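Long-range contacts in tyrosinase (Aspergillus oryzae, PDB 3W6W), which is the copper-bound proenzyme of a dicopper oxidase that, once activated, probably hydroxylates monophenols and oxidises diphenols to quinones: residues A[48-53]-A[116-121]; A[223-228]-A[485-490]; A[290-295]-A[447-452]; A[478-483]-A[514-519]. All coordinates share one frame; numbering follows the deposited sequence. Where two conformers were deposited one is given.

Contact 1. Residues A[48-53]-A[116-121]; sequences EALTVI and QVIYEA
Ala49 and Ala121 lie where helices 41-55 and 103-129 cross, with only 5.2 Å from Ala49 CA to Ala121 CA. The short axes of 48-53 and 116-121 pass 8.6 Å apart, and their N-to-C directions differ by 106°, close to perpendicular. Two small methyls make so near an approach possible: Ala49 CB meets Ala121 CB at 3.9 Å and also rests against the backbone O of Ile118. One turn after Ala49, Ile53 fills the neighbouring position. Its CG1 stands beside the backbone N (chi1 -69°) and sends CD1 end-on into the other helix, 3.6 Å from Ile118 CA and 3.7 Å from Ala121 CB. Val117 CG1 flanks the same methyl at 3.9 Å from Ile53 CD1, and Ile118 CG1 touches it too. The other branch of Ile118, CG2, turns to Ala49 CB at 4.1 Å. Tyr64 packs on Leu50 and Ile53, and Trp145 on Ile118. Helix 103-129 also supplies the copper ligand His107, so the crossing packs helix 41-55 against an element of the metal-binding core. All six touching residues are buried and meet through hydrocarbon and backbone surfaces, which implies cohesion by close-fitting shape and exclusion of water instead of directional bonds.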
loop_
_atom_site.group_PDB
_atom_site.type_symbol
_atom_site.label_atom_id
_atom_site.label_comp_id
_atom_site.label_asym_id
_atom_site.label_seq_id
_atom_site.Cartn_x
_atom_site.Cartn_y
_atom_site.Cartn_z
ATOM N N GLU A 48 15.134 -16.866 10.781
ATOM C CA GLU A 48 14.753 -18.242 11.105
ATOM C C GLU A 48 14.177 -18.362 12.510
ATOM O O GLU A 48 13.171 -19.034 12.698
ATOM C CB GLU A 48 15.938 -19.188 10.913
ATOM C CG GLU A 48 16.436 -19.295 9.458
ATOM C CD GLU A 48 15.501 -20.058 8.510
ATOM O OE1 GLU A 48 14.413 -20.526 8.934
ATOM O OE2 GLU A 48 15.874 -20.205 7.324
ATOM N N ALA A 49 14.803 -17.711 13.483
ATOM C CA ALA A 49 14.310 -17.758 14.864
ATOM C C ALA A 49 12.937 -17.107 15.009
ATOM O O ALA A 49 12.054 -17.651 15.679
ATOM C CB ALA A 49 15.312 -17.111 15.803
ATOM N N LEU A 50 12.750 -15.944 14.389
ATOM C CA LEU A 50 11.466 -15.265 14.524
ATOM C C LEU A 50 10.368 -16.058 13.828
ATOM O O LEU A 50 9.236 -16.092 14.302
ATOM C CB LEU A 50 11.543 -13.820 14.018
ATOM C CG LEU A 50 10.311 -12.952 14.306
ATOM C CD1 LEU A 50 9.948 -12.938 15.803
ATOM C CD2 LEU A 50 10.556 -11.556 13.784
ATOM N N THR A 51 10.703 -16.730 12.731
ATOM C CA THR A 51 9.737 -17.549 12.027
ATOM C C THR A 51 9.286 -18.690 12.930
ATOM O O THR A 51 8.094 -18.975 13.040
ATOM C CB THR A 51 10.346 -18.094 10.713
ATOM O OG1 THR A 51 10.599 -16.990 9.829
ATOM C CG2 THR A 51 9.389 -19.048 10.033
ATOM N N VAL A 52 10.247 -19.336 13.583
ATOM C CA VAL A 52 9.930 -20.410 14.526
ATOM C C VAL A 52 9.004 -19.903 15.634
ATOM O O VAL A 52 7.998 -20.545 15.945
ATOM C CB VAL A 52 11.219 -21.036 15.122
ATOM C CG1 VAL A 52 10.904 -21.832 16.397
ATOM C CG2 VAL A 52 11.906 -21.936 14.101
ATOM N N ILE A 53 9.338 -18.750 16.209
ATOM C CA ILE A 53 8.557 -18.206 17.322
ATOM C C ILE A 53 7.134 -17.870 16.866
ATOM O O ILE A 53 6.158 -18.110 17.589
ATOM C CB ILE A 53 9.279 -16.994 17.938
ATOM C CG1 ILE A 53 10.553 -17.471 18.646
ATOM C CG2 ILE A 53 8.378 -16.228 18.901
ATOM C CD1 ILE A 53 11.565 -16.356 18.795
ATOM N N GLN A 116 15.369 -11.823 24.310
ATOM C CA GLN A 116 15.833 -13.041 24.966
ATOM C C GLN A 116 15.209 -14.297 24.365
ATOM O O GLN A 116 15.904 -15.287 24.117
ATOM C CB GLN A 116 15.551 -12.971 26.463
ATOM C CG GLN A 116 16.125 -14.134 27.226
ATOM C CD GLN A 116 15.771 -14.071 28.700
ATOM O OE1 GLN A 116 15.770 -12.996 29.304
ATOM N NE2 GLN A 116 15.460 -15.221 29.280
ATOM N N VAL A 117 13.905 -14.247 24.110
ATOM C CA VAL A 117 13.204 -15.372 23.509
ATOM C C VAL A 117 13.753 -15.662 22.101
ATOM O O VAL A 117 13.996 -16.827 21.742
ATOM C CB VAL A 117 11.676 -15.131 23.501
ATOM C CG1 VAL A 117 10.968 -16.200 22.683
ATOM C CG2 VAL A 117 11.135 -15.116 24.939
ATOM N N ILE A 118 14.011 -14.610 21.329
ATOM C CA ILE A 118 14.588 -14.776 19.990
ATOM C C ILE A 118 15.973 -15.408 20.082
ATOM O O ILE A 118 16.272 -16.355 19.359
ATOM C CB ILE A 118 14.672 -13.434 19.242
ATOM C CG1 ILE A 118 13.271 -12.982 18.854
ATOM C CG2 ILE A 118 15.492 -13.583 17.971
ATOM C CD1 ILE A 118 13.154 -11.481 18.539
ATOM N N TYR A 119 16.805 -14.909 20.992
ATOM C CA TYR A 119 18.141 -15.473 21.166
ATOM C C TYR A 119 18.092 -16.965 21.514
ATOM O O TYR A 119 18.838 -17.782 20.954
ATOM C CB TYR A 119 18.902 -14.687 22.230
ATOM C CG TYR A 119 20.136 -15.376 22.757
ATOM C CD1 TYR A 119 21.351 -15.288 22.072
ATOM C CD2 TYR A 119 20.104 -16.103 23.946
ATOM C CE1 TYR A 119 22.495 -15.928 22.558
ATOM C CE2 TYR A 119 21.244 -16.741 24.428
ATOM C CZ TYR A 119 22.430 -16.641 23.737
ATOM O OH TYR A 119 23.557 -17.267 24.219
ATOM N N GLU A 120 17.193 -17.333 22.423
ATOM C CA GLU A 120 17.054 -18.737 22.798
ATOM C C GLU A 120 16.616 -19.586 21.601
ATOM O O GLU A 120 17.092 -20.703 21.418
ATOM C CB GLU A 120 16.118 -18.890 24.012
ATOM C CG GLU A 120 16.748 -18.326 25.289
ATOM C CD GLU A 120 15.770 -18.182 26.450
ATOM O OE1 GLU A 120 14.565 -18.457 26.269
ATOM O OE2 GLU A 120 16.213 -17.778 27.540
ATOM N N ALA A 121 15.751 -19.047 20.753
ATOM C CA ALA A 121 15.348 -19.755 19.548
ATOM C C ALA A 121 16.504 -19.858 18.542
ATOM O O ALA A 121 16.610 -20.855 17.835
ATOM C CB ALA A 121 14.133 -19.070 18.914
#

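Contact 2. Residues A[223-228]-A[485-490]; sequences HGWSFD and GKPFQI
Trp225 reaches the C-terminal domain because its CG stands anti to the backbone N (chi1 -170°), while Lys486 CG, beside its own backbone N (chi1 -61°), is brought over a face of the indole. The resulting CH-pi contact joins a long loop of the central tyrosinase domain to the loop that leads into strand 488-494. Lys486 CG sits 3.7 Å from the centroid of the Trp225 six-membered ring, almost on the ring normal, and the two side chains cross at about a right angle. The opposite face carries the backbone N of Phe227, so both faces of the indole are covered, one by Phe227 N and one by Lys486 CG; in the conformer described, Asp228 CG lies at the ring edge. The charged end is less certain, since Lys486 and Asp228 were each modelled in two conformers: the salt bridge from Lys486 NZ to Asp228 OD2, at 3.6 Å, is long and doubtful, as is the bend at the end of the lysine that places NZ by the five-membered ring. Asn91 accepts a hydrogen bond from the backbone N of Trp225, fixing the base of the side chain. Gly485 O is hydrogen-bonded to Ser518 OG. At the far rim of the indole, Gly485 O lies 3.7 Å from Trp225 CZ3, and the proline ring adds its own touch, Pro487 CD resting 3.7 Å from Trp225 CH2.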
loop_
_atom_site.group_PDB
_atom_site.type_symbol
_atom_site.label_atom_id
_atom_site.label_comp_id
_atom_site.label_asym_id
_atom_site.label_seq_id
_atom_site.Cartn_x
_atom_site.Cartn_y
_atom_site.Cartn_z
ATOM N N HIS A 223 -19.127 -5.514 29.523
ATOM C CA HIS A 223 -18.805 -4.123 29.811
ATOM C C HIS A 223 -17.590 -3.663 29.017
ATOM O O HIS A 223 -16.817 -4.482 28.522
ATOM C CB HIS A 223 -18.529 -3.936 31.308
ATOM C CG HIS A 223 -19.602 -4.487 32.198
ATOM N ND1 HIS A 223 -20.694 -3.743 32.598
ATOM C CD2 HIS A 223 -19.745 -5.704 32.767
ATOM C CE1 HIS A 223 -21.465 -4.485 33.373
ATOM N NE2 HIS A 223 -20.915 -5.679 33.492
ATOM N N GLY A 224 -17.439 -2.347 28.893
ATOM C CA GLY A 224 -16.205 -1.765 28.392
ATOM C C GLY A 224 -16.094 -1.536 26.899
ATOM O O GLY A 224 -16.956 -1.947 26.114
ATOM N N TRP A 225 -15.009 -0.864 26.517
ATOM C CA TRP A 225 -14.667 -0.633 25.117
ATOM C C TRP A 225 -13.186 -0.923 24.921
ATOM O O TRP A 225 -12.375 -0.684 25.815
ATOM C CB TRP A 225 -14.975 0.813 24.712
ATOM C CG TRP A 225 -14.867 1.031 23.240
ATOM C CD1 TRP A 225 -15.842 0.821 22.311
ATOM C CD2 TRP A 225 -13.711 1.482 22.520
ATOM N NE1 TRP A 225 -15.370 1.112 21.056
ATOM C CE2 TRP A 225 -14.062 1.515 21.153
ATOM C CE3 TRP A 225 -12.415 1.849 22.894
ATOM C CZ2 TRP A 225 -13.162 1.922 20.155
ATOM C CZ3 TRP A 225 -11.523 2.247 21.907
ATOM C CH2 TRP A 225 -11.901 2.276 20.552
ATOM N N SER A 226 -12.832 -1.438 23.753
ATOM C CA SER A 226 -11.436 -1.752 23.467
ATOM C C SER A 226 -11.026 -1.285 22.078
ATOM O O SER A 226 -10.047 -0.561 21.924
ATOM C CB SER A 226 -11.191 -3.253 23.619
ATOM O OG SER A 226 -12.065 -3.999 22.793
ATOM N N PHE A 227 -11.765 -1.716 21.063
ATOM C CA PHE A 227 -11.530 -1.245 19.702
ATOM C C PHE A 227 -12.785 -1.436 18.860
ATOM O O PHE A 227 -13.651 -2.234 19.211
ATOM C CB PHE A 227 -10.327 -1.959 19.056
ATOM C CG PHE A 227 -10.474 -3.456 18.942
ATOM C CD1 PHE A 227 -11.160 -4.031 17.878
ATOM C CD2 PHE A 227 -9.889 -4.291 19.886
ATOM C CE1 PHE A 227 -11.280 -5.412 17.772
ATOM C CE2 PHE A 227 -10.007 -5.666 19.789
ATOM C CZ PHE A 227 -10.695 -6.226 18.732
ATOM N N ASP A 228 -12.889 -0.696 17.758
ATOM C CA ASP A 228 -13.988 -0.964 16.838
ATOM C C ASP A 228 -13.550 -1.225 15.401
ATOM O O ASP A 228 -14.367 -1.659 14.589
ATOM C CB ASP A 228 -15.110 0.080 16.925
ATOM C CG ASP A 228 -14.640 1.487 16.618
ATOM O OD1 ASP A 228 -13.771 1.661 15.744
ATOM O OD2 ASP A 228 -15.169 2.428 17.251
ATOM N N GLY A 485 -12.383 6.608 25.833
ATOM C CA GLY A 485 -11.320 5.644 25.620
ATOM C C GLY A 485 -10.922 5.492 24.163
ATOM O O GLY A 485 -9.872 4.929 23.857
ATOM N N LYS A 486 -11.762 5.984 23.260
ATOM C CA LYS A 486 -11.504 5.878 21.828
ATOM C C LYS A 486 -10.351 6.782 21.415
ATOM O O LYS A 486 -10.133 7.833 22.015
ATOM C CB LYS A 486 -12.750 6.257 21.028
ATOM C CG LYS A 486 -13.962 5.379 21.284
ATOM C CD LYS A 486 -15.184 5.955 20.581
ATOM C CE LYS A 486 -16.436 5.138 20.844
ATOM N NZ LYS A 486 -16.331 3.729 20.380
ATOM N N PRO A 487 -9.613 6.384 20.376
ATOM C CA PRO A 487 -8.509 7.220 19.905
ATOM C C PRO A 487 -9.028 8.433 19.160
ATOM O O PRO A 487 -10.163 8.449 18.672
ATOM C CB PRO A 487 -7.770 6.298 18.926
ATOM C CG PRO A 487 -8.831 5.364 18.446
ATOM C CD PRO A 487 -9.693 5.109 19.646
ATOM N N PHE A 488 -8.189 9.458 19.091
ATOM C CA PHE A 488 -8.484 10.632 18.281
ATOM C C PHE A 488 -7.178 11.344 17.961
ATOM O O PHE A 488 -6.151 11.080 18.577
ATOM C CB PHE A 488 -9.508 11.579 18.951
ATOM C CG PHE A 488 -9.128 12.038 20.335
ATOM C CD1 PHE A 488 -8.252 13.100 20.525
ATOM C CD2 PHE A 488 -9.679 11.431 21.453
ATOM C CE1 PHE A 488 -7.905 13.523 21.795
ATOM C CE2 PHE A 488 -9.348 11.861 22.730
ATOM C CZ PHE A 488 -8.470 12.910 22.903
ATOM N N GLN A 489 -7.234 12.263 17.006
ATOM C CA GLN A 489 -6.058 13.013 16.613
ATOM C C GLN A 489 -6.371 14.498 16.685
ATOM O O GLN A 489 -7.416 14.947 16.200
ATOM C CB GLN A 489 -5.625 12.607 15.204
ATOM C CG GLN A 489 -4.430 13.363 14.685
ATOM C CD GLN A 489 -3.939 12.792 13.384
ATOM O OE1 GLN A 489 -4.006 11.585 13.166
ATOM N NE2 GLN A 489 -3.442 13.648 12.510
ATOM N N ILE A 490 -5.481 15.248 17.325
ATOM C CA ILE A 490 -5.649 16.686 17.459
ATOM C C ILE A 490 -4.791 17.334 16.387
ATOM O O ILE A 490 -3.571 17.181 16.388
ATOM C CB ILE A 490 -5.191 17.175 18.838
ATOM C CG1 ILE A 490 -5.992 16.498 19.961
ATOM C CG2 ILE A 490 -5.347 18.703 18.941
ATOM C CD1 ILE A 490 -5.336 16.637 21.318
#

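Contact 3. Residues A[290-295]-A[447-452]; sequences LLTTGG and RIRKEI
The last turn of helix 282-292, with Leu291 and Thr292, packs against the first turn of helix 448-464, with Arg449 and Ile452, at the helical, dicopper-binding domain. Helix 371-389, which carries the copper ligand His376 and probably belongs to the four-helix bundle of tyrosinases, lies beside both: its Ile385 touches Leu291 and Ile452. Ile452 CG1 stands beside the backbone N (chi1 -69°), which puts CG2 anti to that N, where it meets Leu291 CB at 4.1 Å and the Thr292 methyl. Thr292 and Ile452 run past each other in opposite directions, methyl against methyl. The hydroxyl of Thr292 turns back to its own helix, where OG1 is hydrogen-bonded to Phe288 O; this leaves CG2 for the apolar side. Arg449, the exposed partner, bends at chi2 and chi3 to bring its guanidinium edge to the helix end. There Arg449 NH1 gives a weak hydrogen bond to Leu291 O (3.0 Å, 128° at the hydrogen), doubtful because the side chain has two conformers. Arg447, at the N-cap position, is tied one turn on by a salt bridge, Arg447 NH2 to Glu451 OE1 at 2.8 Å. The tightest apolar touch between the segments is Thr292 CG2 to Ile452 CG2, 3.7 Å apart.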
loop_
_atom_site.group_PDB
_atom_site.type_symbol
_atom_site.label_atom_id
_atom_site.label_comp_id
_atom_site.label_asym_id
_atom_site.label_seq_id
_atom_site.Cartn_x
_atom_site.Cartn_y
_atom_site.Cartn_z
ATOM N N LEU A 290 13.609 16.785 22.163
ATOM C CA LEU A 290 13.520 15.874 23.308
ATOM C C LEU A 290 14.898 15.572 23.902
ATOM O O LEU A 290 15.089 15.593 25.117
ATOM C CB LEU A 290 12.849 14.567 22.884
ATOM C CG LEU A 290 12.716 13.489 23.973
ATOM C CD1 LEU A 290 11.625 13.845 24.976
ATOM C CD2 LEU A 290 12.469 12.110 23.356
ATOM N N LEU A 291 15.873 15.316 23.036
ATOM C CA LEU A 291 17.178 14.860 23.506
ATOM C C LEU A 291 18.069 15.984 24.011
ATOM O O LEU A 291 18.923 15.764 24.875
ATOM C CB LEU A 291 17.890 14.064 22.407
ATOM C CG LEU A 291 17.198 12.767 21.992
ATOM C CD1 LEU A 291 18.042 12.094 20.913
ATOM C CD2 LEU A 291 16.991 11.832 23.192
ATOM N N THR A 292 17.864 17.191 23.502
ATOM C CA THR A 292 18.775 18.290 23.818
ATOM C C THR A 292 18.249 19.276 24.870
ATOM O O THR A 292 19.029 20.011 25.466
ATOM C CB THR A 292 19.189 19.059 22.554
ATOM O OG1 THR A 292 18.032 19.652 21.960
ATOM C CG2 THR A 292 19.856 18.120 21.544
ATOM N N THR A 293 16.943 19.293 25.111
ATOM C CA THR A 293 16.393 20.239 26.083
ATOM C C THR A 293 16.770 19.784 27.486
ATOM O O THR A 293 16.478 18.661 27.877
ATOM C CB THR A 293 14.868 20.364 25.953
ATOM O OG1 THR A 293 14.556 20.853 24.639
ATOM C CG2 THR A 293 14.314 21.325 26.992
ATOM N N GLY A 294 17.451 20.644 28.230
ATOM C CA GLY A 294 17.893 20.287 29.565
ATOM C C GLY A 294 16.851 20.636 30.606
ATOM O O GLY A 294 15.887 21.340 30.319
ATOM N N GLY A 295 17.044 20.126 31.815
ATOM C CA GLY A 295 16.274 20.597 32.954
ATOM C C GLY A 295 14.958 19.898 33.235
ATOM O O GLY A 295 14.287 20.236 34.217
ATOM N N ARG A 447 31.087 11.563 23.055
ATOM C CA ARG A 447 30.714 12.142 21.769
ATOM C C ARG A 447 29.207 12.325 21.621
ATOM O O ARG A 447 28.731 12.704 20.554
ATOM C CB ARG A 447 31.190 11.239 20.630
ATOM C CG ARG A 447 32.332 11.803 19.810
ATOM C CD ARG A 447 32.412 11.108 18.462
ATOM N NE ARG A 447 31.154 11.208 17.726
ATOM C CZ ARG A 447 30.829 12.231 16.940
ATOM N NH1 ARG A 447 31.670 13.248 16.793
ATOM N NH2 ARG A 447 29.667 12.239 16.301
ATOM N N ILE A 448 28.455 12.057 22.681
ATOM C CA ILE A 448 27.009 11.904 22.524
ATOM C C ILE A 448 26.260 13.131 21.986
ATOM O O ILE A 448 25.359 12.990 21.165
ATOM C CB ILE A 448 26.339 11.325 23.799
ATOM C CG1 ILE A 448 24.957 10.757 23.463
ATOM C CG2 ILE A 448 26.307 12.351 24.914
ATOM C CD1 ILE A 448 24.349 9.936 24.601
ATOM N N ARG A 449 26.629 14.336 22.403
ATOM C CA ARG A 449 25.930 15.523 21.923
ATOM C C ARG A 449 26.215 15.796 20.445
ATOM O O ARG A 449 25.335 16.238 19.711
ATOM C CB ARG A 449 26.266 16.751 22.767
ATOM C CG ARG A 449 25.248 17.865 22.614
ATOM C CD ARG A 449 23.913 17.470 23.226
ATOM N NE ARG A 449 23.940 17.510 24.687
ATOM C CZ ARG A 449 22.904 17.202 25.463
ATOM N NH1 ARG A 449 21.753 16.818 24.922
ATOM N NH2 ARG A 449 23.020 17.268 26.780
ATOM N N LYS A 450 27.444 15.530 20.015
ATOM C CA LYS A 450 27.798 15.695 18.608
ATOM C C LYS A 450 27.059 14.668 17.747
ATOM O O LYS A 450 26.627 14.966 16.634
ATOM C CB LYS A 450 29.313 15.563 18.409
ATOM C CG LYS A 450 30.152 16.586 19.172
ATOM C CD LYS A 450 31.591 16.107 19.312
ATOM C CE LYS A 450 32.330 16.866 20.395
ATOM N NZ LYS A 450 33.614 16.231 20.788
ATOM N N GLU A 451 26.897 13.459 18.274
ATOM C CA GLU A 451 26.155 12.425 17.569
ATOM C C GLU A 451 24.665 12.774 17.462
ATOM O O GLU A 451 24.037 12.556 16.425
ATOM C CB GLU A 451 26.345 11.074 18.266
ATOM C CG GLU A 451 25.846 9.876 17.481
ATOM C CD GLU A 451 26.713 9.546 16.276
ATOM O OE1 GLU A 451 27.809 10.119 16.122
ATOM O OE2 GLU A 451 26.293 8.691 15.475
ATOM N N ILE A 452 24.095 13.319 18.535
ATOM C CA ILE A 452 22.704 13.761 18.497
ATOM C C ILE A 452 22.524 14.831 17.422
ATOM O O ILE A 452 21.567 14.801 16.661
ATOM C CB ILE A 452 22.241 14.269 19.891
ATOM C CG1 ILE A 452 22.157 13.089 20.863
ATOM C CG2 ILE A 452 20.910 15.033 19.821
ATOM C CD1 ILE A 452 22.104 13.521 22.349
#

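Contact 4. Residues A[478-483]-A[514-519]; sequences YSRYAL and VFNFSG
Asn516 and Arg480 send side-chain donors across to backbone carbonyls, Asn516 ND2 to Arg480 O and the Arg480 guanidinium to Phe517 O, where strands 470-479 and 510-516 of the C-terminal domain sheet run out into loops. The bond from Asn516 ND2 to Arg480 O is 3.0 Å long and tilted from the carbonyl plane. In the conformer described, one of two modelled, Arg480 has CG anti to its backbone N (chi1 -172°) and an extended chain, which carries its guanidinium to Phe517 O side-on: Arg480 NE lies 3.1 Å and Arg480 NH2 3.3 Å from that oxygen, NH2 on a lone pair in the carbonyl plane. A water also donates to Phe517 O. The backbone N of Gly519 lies over one face of the guanidinium. These bonds grip the carbonyl at the centre of an inverse gamma turn, and the Phe517 side chain comes within about 4 Å of a copper ion, its ring stacked on the copper ligand His336 and meeting His332. That position is consistent with the aromatic placeholder of latent tyrosinases, a C-terminal-domain residue that occupies the active site.

The turn bearing Arg480 is of type I, from Ser479 to Ala482, and Ser479 OG accepts from Tyr481 N in an ST turn. Back within the strands, Tyr478 OH binds two waters: one at 2.9 Å, which donates to Phe515 O, and one at 2.6 Å, which donates to Asn516 OD1. On the ring itself the contact with Val514 is apolar, Tyr478 CE1 lying 3.8 Å from Val514 CG1.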
loop_
_atom_site.group_PDB
_atom_site.type_symbol
_atom_site.label_atom_id
_atom_site.label_comp_id
_atom_site.label_asym_id
_atom_site.label_seq_id
_atom_site.Cartn_x
_atom_site.Cartn_y
_atom_site.Cartn_z
ATOM N N TYR A 478 -4.736 17.718 26.935
ATOM C CA TYR A 478 -5.973 17.044 26.560
ATOM C C TYR A 478 -6.258 15.906 27.529
ATOM O O TYR A 478 -5.416 15.583 28.365
ATOM C CB TYR A 478 -5.884 16.501 25.121
ATOM C CG TYR A 478 -4.827 15.436 24.932
ATOM C CD1 TYR A 478 -3.499 15.783 24.719
ATOM C CD2 TYR A 478 -5.154 14.083 24.955
ATOM C CE1 TYR A 478 -2.520 14.818 24.547
ATOM C CE2 TYR A 478 -4.175 13.100 24.785
ATOM C CZ TYR A 478 -2.859 13.478 24.576
ATOM O OH TYR A 478 -1.884 12.520 24.417
ATOM N N SER A 479 -7.429 15.288 27.397
ATOM C CA SER A 479 -7.758 14.096 28.179
ATOM C C SER A 479 -7.758 12.850 27.302
ATOM O O SER A 479 -8.461 12.794 26.293
ATOM C CB SER A 479 -9.123 14.241 28.850
ATOM O OG SER A 479 -9.577 12.988 29.349
ATOM N N ARG A 480 -6.981 11.848 27.696
ATOM C CA ARG A 480 -6.885 10.586 26.965
ATOM C C ARG A 480 -8.248 9.901 26.891
ATOM O O ARG A 480 -8.517 9.109 25.991
ATOM C CB ARG A 480 -5.871 9.667 27.662
ATOM C CG ARG A 480 -5.498 8.383 26.916
ATOM C CD ARG A 480 -4.199 7.796 27.476
ATOM N NE ARG A 480 -3.798 6.539 26.845
ATOM C CZ ARG A 480 -3.933 5.337 27.404
ATOM N NH1 ARG A 480 -4.480 5.218 28.606
ATOM N NH2 ARG A 480 -3.528 4.247 26.759
ATOM N N TYR A 481 -9.101 10.205 27.863
ATOM C CA TYR A 481 -10.398 9.552 27.960
ATOM C C TYR A 481 -11.532 10.431 27.429
ATOM O O TYR A 481 -12.697 10.164 27.690
ATOM C CB TYR A 481 -10.660 9.124 29.415
ATOM C CG TYR A 481 -11.585 7.936 29.551
ATOM C CD1 TYR A 481 -11.150 6.653 29.224
ATOM C CD2 TYR A 481 -12.884 8.092 30.020
ATOM C CE1 TYR A 481 -11.990 5.562 29.343
ATOM C CE2 TYR A 481 -13.732 7.006 30.146
ATOM C CZ TYR A 481 -13.279 5.745 29.803
ATOM O OH TYR A 481 -14.125 4.665 29.930
ATOM N N ALA A 482 -11.197 11.456 26.648
ATOM C CA ALA A 482 -12.204 12.409 26.180
ATOM C C ALA A 482 -13.308 11.790 25.311
ATOM O O ALA A 482 -14.437 12.281 25.306
ATOM C CB ALA A 482 -11.542 13.576 25.449
ATOM N N LEU A 483 -12.984 10.734 24.569
ATOM C CA LEU A 483 -13.989 10.021 23.779
ATOM C C LEU A 483 -14.289 8.653 24.368
ATOM O O LEU A 483 -14.495 7.681 23.632
ATOM C CB LEU A 483 -13.545 9.852 22.323
ATOM C CG LEU A 483 -13.604 11.084 21.431
ATOM C CD1 LEU A 483 -13.163 10.729 20.014
ATOM C CD2 LEU A 483 -15.006 11.680 21.427
ATOM N N VAL A 514 -1.144 15.779 17.245
ATOM C CA VAL A 514 -0.918 15.048 18.481
ATOM C C VAL A 514 -1.891 13.879 18.458
ATOM O O VAL A 514 -3.095 14.074 18.304
ATOM C CB VAL A 514 -1.225 15.957 19.694
ATOM C CG1 VAL A 514 -1.344 15.145 20.971
ATOM C CG2 VAL A 514 -0.164 17.047 19.819
ATOM N N PHE A 515 -1.377 12.660 18.587
ATOM C CA PHE A 515 -2.233 11.488 18.573
ATOM C C PHE A 515 -2.523 10.947 19.959
ATOM O O PHE A 515 -1.620 10.711 20.755
ATOM C CB PHE A 515 -1.622 10.355 17.730
ATOM C CG PHE A 515 -2.530 9.172 17.570
ATOM C CD1 PHE A 515 -3.724 9.287 16.877
ATOM C CD2 PHE A 515 -2.175 7.935 18.090
ATOM C CE1 PHE A 515 -4.573 8.198 16.722
ATOM C CE2 PHE A 515 -3.003 6.830 17.921
ATOM C CZ PHE A 515 -4.211 6.956 17.238
ATOM N N ASN A 516 -3.803 10.743 20.240
ATOM C CA ASN A 516 -4.188 10.075 21.466
ATOM C C ASN A 516 -4.171 8.567 21.267
ATOM O O ASN A 516 -5.130 7.982 20.757
ATOM C CB ASN A 516 -5.574 10.525 21.912
ATOM C CG ASN A 516 -6.015 9.821 23.158
ATOM O OD1 ASN A 516 -5.205 9.561 24.041
ATOM N ND2 ASN A 516 -7.290 9.470 23.227
ATOM N N PHE A 517 -3.061 7.951 21.660
ATOM C CA PHE A 517 -2.878 6.498 21.612
ATOM C C PHE A 517 -3.616 5.970 22.828
ATOM O O PHE A 517 -3.093 5.894 23.935
ATOM C CB PHE A 517 -1.366 6.203 21.638
ATOM C CG PHE A 517 -0.984 4.743 21.449
ATOM C CD1 PHE A 517 -1.347 4.036 20.309
ATOM C CD2 PHE A 517 -0.220 4.092 22.412
ATOM C CE1 PHE A 517 -0.956 2.712 20.132
ATOM C CE2 PHE A 517 0.175 2.766 22.240
ATOM C CZ PHE A 517 -0.202 2.081 21.088
ATOM N N SER A 518 -4.890 5.678 22.621
ATOM C CA SER A 518 -5.821 5.611 23.731
ATOM C C SER A 518 -5.979 4.192 24.190
ATOM O O SER A 518 -5.830 3.264 23.413
ATOM C CB SER A 518 -7.171 6.153 23.295
ATOM O OG SER A 518 -7.684 5.347 22.247
ATOM N N GLY A 519 -6.294 4.031 25.466
ATOM C CA GLY A 519 -6.500 2.718 26.035
ATOM C C GLY A 519 -7.343 2.876 27.275
ATOM O O GLY A 519 -7.985 3.908 27.471
HETATM O O HOH W 1 0.131 11.942 22.410
HETATM O O HOH W 2 -2.401 9.921 24.427
HETATM O O HOH W 3 -1.156 6.348 25.536
#

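From the N terminus, contact 1 comes first and closes a loop of 62 residues between 48-53 and 116-121, which lie on helices 41-55 and 103-129, before any other contact opens. Contact 2 then opens at 223-228 and spans 256 residues to 485-490, tying the central domain to the C-terminal one. Contact 3 lies wholly within that span and joins helix 282-292 to helix 448-464 on the other side of the chain's centre. Contact 4 crosses contact 2: 478-483 precedes 485-490, and 514-519 follows it. The two touch through neighbouring strands 488-494 and 510-516, where Ile490 pairs with Val514 and Phe488 with Asn516. Contacts 1 and 3 stand apart from this pair.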